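Local coordinates for taurocyamine kinase (Schistosoma mansoni, PDB 4WOD), which catalyses the reversible, magnesium-dependent transfer of phosphate from ATP to taurocyamine, using two fused phosphagen kinase repeats in a single chain, at residues T370-L375 with N415-N420; K383-K388 with S422-T427. The protein carries 4 engineered substitutions. All coordinates share one frame; numbering follows the deposited sequence.

Contact 1: residues T370-L375 with N415-N420; sequences TYLAKL and NGAYNN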
# COMPACT_ATOMS: atom_id res chain seq x y z
N THR A 370 11.46 -8.28 18.92
CA THR A 370 11.79 -7.06 19.67
C THR A 370 11.68 -5.80 18.82
O THR A 370 11.43 -4.71 19.36
CB THR A 370 13.19 -7.12 20.28
OG1 THR A 370 14.14 -7.36 19.24
CG2 THR A 370 13.27 -8.22 21.32
N TYR A 371 11.85 -5.94 17.51
CA TYR A 371 11.65 -4.81 16.60
C TYR A 371 10.17 -4.43 16.52
O TYR A 371 9.79 -3.26 16.61
CB TYR A 371 12.17 -5.13 15.19
CG TYR A 371 11.92 -4.03 14.16
CD1 TYR A 371 12.79 -2.95 14.05
CD2 TYR A 371 10.84 -4.09 13.28
CE1 TYR A 371 12.57 -1.95 13.11
CE2 TYR A 371 10.62 -3.10 12.34
CZ TYR A 371 11.48 -2.02 12.26
OH TYR A 371 11.29 -1.02 11.31
N LEU A 372 9.33 -5.45 16.35
CA LEU A 372 7.89 -5.22 16.30
C LEU A 372 7.35 -4.73 17.63
O LEU A 372 6.39 -3.96 17.66
CB LEU A 372 7.15 -6.51 15.88
CG LEU A 372 7.42 -6.91 14.42
CD1 LEU A 372 6.75 -8.27 14.07
CD2 LEU A 372 6.99 -5.82 13.46
N ALA A 373 7.94 -5.19 18.73
CA ALA A 373 7.50 -4.75 20.05
C ALA A 373 7.74 -3.24 20.22
O ALA A 373 6.98 -2.56 20.91
CB ALA A 373 8.21 -5.54 21.14
N LYS A 374 8.79 -2.72 19.59
CA LYS A 374 9.05 -1.28 19.64
C LYS A 374 7.98 -0.53 18.85
O LYS A 374 7.43 0.45 19.35
CB LYS A 374 10.45 -0.95 19.11
CG LYS A 374 11.58 -1.58 19.93
CD LYS A 374 12.91 -0.88 19.69
CE LYS A 374 13.93 -1.81 19.00
NZ LYS A 374 14.92 -2.40 19.95
N LEU A 375 7.64 -1.00 17.66
CA LEU A 375 6.57 -0.33 16.90
C LEU A 375 5.24 -0.35 17.66
O LEU A 375 4.46 0.61 17.60
CB LEU A 375 6.40 -0.96 15.51
CG LEU A 375 7.57 -0.82 14.52
CD1 LEU A 375 7.32 -1.59 13.24
CD2 LEU A 375 7.84 0.64 14.21
N ASN A 415 0.28 -7.19 12.97
CA ASN A 415 -0.82 -6.30 12.56
C ASN A 415 -0.96 -5.13 13.55
O ASN A 415 -1.22 -3.99 13.15
CB ASN A 415 -2.16 -7.05 12.44
CG ASN A 415 -2.65 -7.60 13.76
OD1 ASN A 415 -1.99 -8.41 14.38
ND2 ASN A 415 -3.79 -7.12 14.22
N GLY A 416 -0.76 -5.40 14.83
CA GLY A 416 -0.83 -4.36 15.85
C GLY A 416 0.37 -3.44 15.83
O GLY A 416 0.25 -2.21 15.98
N ALA A 417 1.55 -4.02 15.64
CA ALA A 417 2.77 -3.23 15.54
C ALA A 417 2.64 -2.13 14.47
O ALA A 417 3.04 -0.98 14.70
CB ALA A 417 3.94 -4.13 15.23
N TYR A 418 2.08 -2.47 13.31
CA TYR A 418 1.96 -1.52 12.22
C TYR A 418 0.61 -0.80 12.14
O TYR A 418 0.46 0.15 11.36
CB TYR A 418 2.21 -2.20 10.89
CG TYR A 418 3.67 -2.48 10.61
CD1 TYR A 418 4.53 -1.44 10.27
CD2 TYR A 418 4.17 -3.78 10.66
CE1 TYR A 418 5.87 -1.68 10.00
CE2 TYR A 418 5.51 -4.02 10.40
CZ TYR A 418 6.35 -2.97 10.07
OH TYR A 418 7.68 -3.22 9.77
N ASN A 419 -0.36 -1.26 12.92
CA ASN A 419 -1.66 -0.58 13.04
C ASN A 419 -2.05 -0.49 14.50
O ASN A 419 -2.75 -1.35 15.02
CB ASN A 419 -2.74 -1.31 12.24
CG ASN A 419 -2.37 -1.45 10.77
OD1 ASN A 419 -2.68 -0.59 9.94
ND2 ASN A 419 -1.67 -2.54 10.43
N ASN A 420 -1.59 0.57 15.16
CA ASN A 420 -1.66 0.69 16.61
C ASN A 420 -3.08 0.81 17.16
O ASN A 420 -3.27 0.75 18.36
CB ASN A 420 -0.86 1.91 17.10
CG ASN A 420 0.65 1.75 16.92
OD1 ASN A 420 1.38 2.74 16.94
ND2 ASN A 420 1.12 0.51 16.78
O HOH W 1 9.29 -1.01 9.82
O HOH W 2 4.24 3.28 16.71

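Contact 2: residues K383-K388 with S422-T427; sequences KCYTRK and SICPRT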
# COMPACT_ATOMS: atom_id res chain seq x y z
N LYS A 383 -5.96 -0.20 26.04
CA LYS A 383 -7.04 -0.73 25.20
C LYS A 383 -6.57 -1.83 24.25
O LYS A 383 -7.38 -2.58 23.72
CB LYS A 383 -7.70 0.39 24.38
CG LYS A 383 -7.46 1.80 24.89
CD LYS A 383 -8.03 2.82 23.92
CE LYS A 383 -7.18 4.07 23.86
NZ LYS A 383 -7.72 5.04 22.88
N CYS A 384 -5.26 -1.91 24.03
CA CYS A 384 -4.72 -2.84 23.05
C CYS A 384 -4.25 -4.12 23.72
O CYS A 384 -3.18 -4.16 24.34
CB CYS A 384 -3.56 -2.19 22.28
SG CYS A 384 -2.80 -3.24 21.06
N TYR A 385 -5.05 -5.18 23.58
CA TYR A 385 -4.73 -6.48 24.19
C TYR A 385 -3.37 -7.00 23.75
O TYR A 385 -2.62 -7.56 24.56
CB TYR A 385 -5.81 -7.50 23.85
CG TYR A 385 -7.18 -7.16 24.39
CD1 TYR A 385 -7.57 -7.58 25.65
CD2 TYR A 385 -8.08 -6.42 23.63
CE1 TYR A 385 -8.83 -7.27 26.15
CE2 TYR A 385 -9.34 -6.10 24.12
CZ TYR A 385 -9.70 -6.53 25.38
OH TYR A 385 -10.95 -6.22 25.88
N THR A 386 -3.07 -6.81 22.47
CA THR A 386 -1.86 -7.32 21.85
C THR A 386 -0.62 -6.83 22.59
O THR A 386 0.32 -7.59 22.82
CB THR A 386 -1.79 -6.90 20.35
OG1 THR A 386 -3.01 -7.29 19.68
CG2 THR A 386 -0.58 -7.53 19.66
N ARG A 387 -0.64 -5.55 22.96
CA ARG A 387 0.46 -4.94 23.72
C ARG A 387 0.42 -5.25 25.21
O ARG A 387 1.46 -5.50 25.83
CB ARG A 387 0.45 -3.42 23.53
CG ARG A 387 1.51 -2.74 24.35
CD ARG A 387 1.71 -1.29 23.96
NE ARG A 387 2.91 -0.78 24.61
CZ ARG A 387 2.97 0.37 25.29
NH1 ARG A 387 1.90 1.13 25.40
NH2 ARG A 387 4.10 0.74 25.86
N LYS A 388 -0.77 -5.22 25.79
CA LYS A 388 -0.93 -5.38 27.24
C LYS A 388 -0.29 -6.67 27.76
O LYS A 388 0.29 -6.69 28.85
CB LYS A 388 -2.42 -5.33 27.60
CG LYS A 388 -2.71 -5.36 29.08
CD LYS A 388 -4.20 -5.24 29.30
CE LYS A 388 -4.57 -5.50 30.75
NZ LYS A 388 -6.04 -5.37 30.93
N SER A 422 -5.40 -1.27 16.12
CA SER A 422 -5.81 -2.68 16.19
C SER A 422 -5.54 -3.22 17.59
O SER A 422 -4.44 -3.06 18.11
CB SER A 422 -5.10 -3.52 15.15
OG SER A 422 -5.38 -4.90 15.34
N ILE A 423 -6.54 -3.88 18.19
CA ILE A 423 -6.45 -4.29 19.58
C ILE A 423 -6.21 -5.79 19.80
O ILE A 423 -5.87 -6.20 20.91
CB ILE A 423 -7.74 -3.88 20.36
CG1 ILE A 423 -8.96 -4.67 19.89
CG2 ILE A 423 -8.00 -2.38 20.22
CD1 ILE A 423 -10.21 -4.41 20.69
N CYS A 424 -6.39 -6.63 18.78
CA CYS A 424 -6.13 -8.07 18.94
C CYS A 424 -5.09 -8.60 17.95
O CYS A 424 -4.95 -8.07 16.85
CB CYS A 424 -7.44 -8.87 18.81
SG CYS A 424 -8.48 -8.82 20.30
N PRO A 425 -4.35 -9.65 18.33
CA PRO A 425 -3.39 -10.22 17.39
C PRO A 425 -4.07 -11.14 16.38
O PRO A 425 -5.27 -11.42 16.51
CB PRO A 425 -2.44 -11.01 18.29
CG PRO A 425 -3.33 -11.45 19.42
CD PRO A 425 -4.29 -10.31 19.65
N ARG A 426 -3.29 -11.60 15.40
CA ARG A 426 -3.75 -12.57 14.41
C ARG A 426 -2.79 -13.77 14.37
O ARG A 426 -1.65 -13.63 13.94
CB ARG A 426 -3.85 -11.94 13.02
CG ARG A 426 -4.71 -10.68 12.94
CD ARG A 426 -6.16 -10.95 13.25
NE ARG A 426 -7.02 -9.87 12.77
CZ ARG A 426 -7.33 -8.78 13.46
NH1 ARG A 426 -6.85 -8.61 14.69
NH2 ARG A 426 -8.13 -7.85 12.92
N THR A 427 -3.26 -14.95 14.78
CA THR A 427 -2.39 -16.11 14.93
C THR A 427 -2.02 -16.76 13.58
O THR A 427 -2.63 -16.46 12.55
CB THR A 427 -3.06 -17.14 15.85
OG1 THR A 427 -4.29 -17.57 15.25
CG2 THR A 427 -3.36 -16.51 17.23
O HOH W 3 -3.15 -5.59 17.75

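Contact 1: residues T370-L375 with N415-N420
Leu375 lays its CD1 methyl over one face of the Tyr418 ring: CD1 stands 3.9 Å from the ring centroid and 27° off the ring normal, a CH-pi contact displaced toward the CE1 and CZ rim. With Leu375 CG beside the backbone N, opposite the carbonyl carbon (chi1 -65°), and chi2 extended, CD1 is brought over the ring face, while Leu375 CB rests against the Ala417 methyl, the two CB atoms 4.0 Å apart. Leu372, three residues earlier on the same helix, crosses the tyrosine at roughly a right angle. Its CD2 comes obliquely to Tyr418 CE2 at 3.8 Å. Ala417 CB lies 3.5 Å from Leu372 O and also meets Leu372 CD2 and Leu375 CB. Close approach of the backbones fits this small residue, since the CA atoms of Leu375 and Ala417 are only 5.0 Å apart. These are two helices of the small, all-helical N-terminal domain of the second phosphagen kinase repeat, 369-376 packing on the last turn of 409-418. Tyr371 and Tyr418 also cross at about a right angle, the hydroxyl of Tyr418 lying at the edge of the Tyr371 ring near its plane. One water joins the two hydroxyls, donating to Tyr418 OH, which is also hydrogen-bonded to Glu367. Just beyond the end of helix 409-418, Asn420 turns its amide back: ND2 donates to Gly416 O at 3.0 Å, with that oxygen only 13° out of the amide plane, and more weakly to Ala417 O. The same nitrogen reaches Leu375 O across the contact in a weak bond of 3.4 Å, while a second water bridges Leu375 O and Asn420 OD1 by donating to both.

Contact 2: residues K383-K388 with S422-T427
Cys424 SG approaches the Tyr385 ring obliquely, 5.0 Å from the centroid and 46° off the normal, a sulfur-aromatic contact. Ile423 O sits at the edge of that ring, in plane, and accepts from Thr386 N at 3.3 Å, the donor standing 43° out of the carbonyl plane. The side chains of Tyr385 and Ile423 run side by side, with Tyr385 CE2 3.9 Å from Ile423 CD1. Thr386 and Pro425 point in opposite senses as they pass, Thr386 OG1 lying 3.3 Å from Pro425 CD and 3.0 Å from Pro425 N; that nitrogen has no hydrogen to share, so this is packing and not a hydrogen bond. A water bonded to Thr386 OG1 at 2.6 Å makes weak donations to Ser422 O and Cys424 O. Cys384 occupies the N-cap of helix 385-388, its SG accepting a weak bond from Arg387 N at 3.7 Å. Cys424 touches Cys631, the predicted active-site residue, placing this loop beside the probable catalytic centre. The single-turn helix 385-388 thus meets the loop between helices 409-418 and 432-435, with helix 437-448 packing on Tyr385 and Pro425 through Leu443.

The centres of the two contacts lie about 10 Å apart, in the N-terminal domain of the second repeat. Their segments alternate along the chain: 370-375, 383-388, 415-420, then 422-427. Helices 369-376 and 385-388 are consecutive, and each meets part of the region formed by helix 409-418 and the loop after it. A direct join comes from Asn415, whose ND2 makes a probable hydrogen bond to Cys424 O at 3.0 Å, tying the helix of contact 1 to the loop of contact 2. Contact 1 is plain packing of helices 369-376 and 409-418, whereas contact 2 lies beside Cys631, the predicted active-site residue.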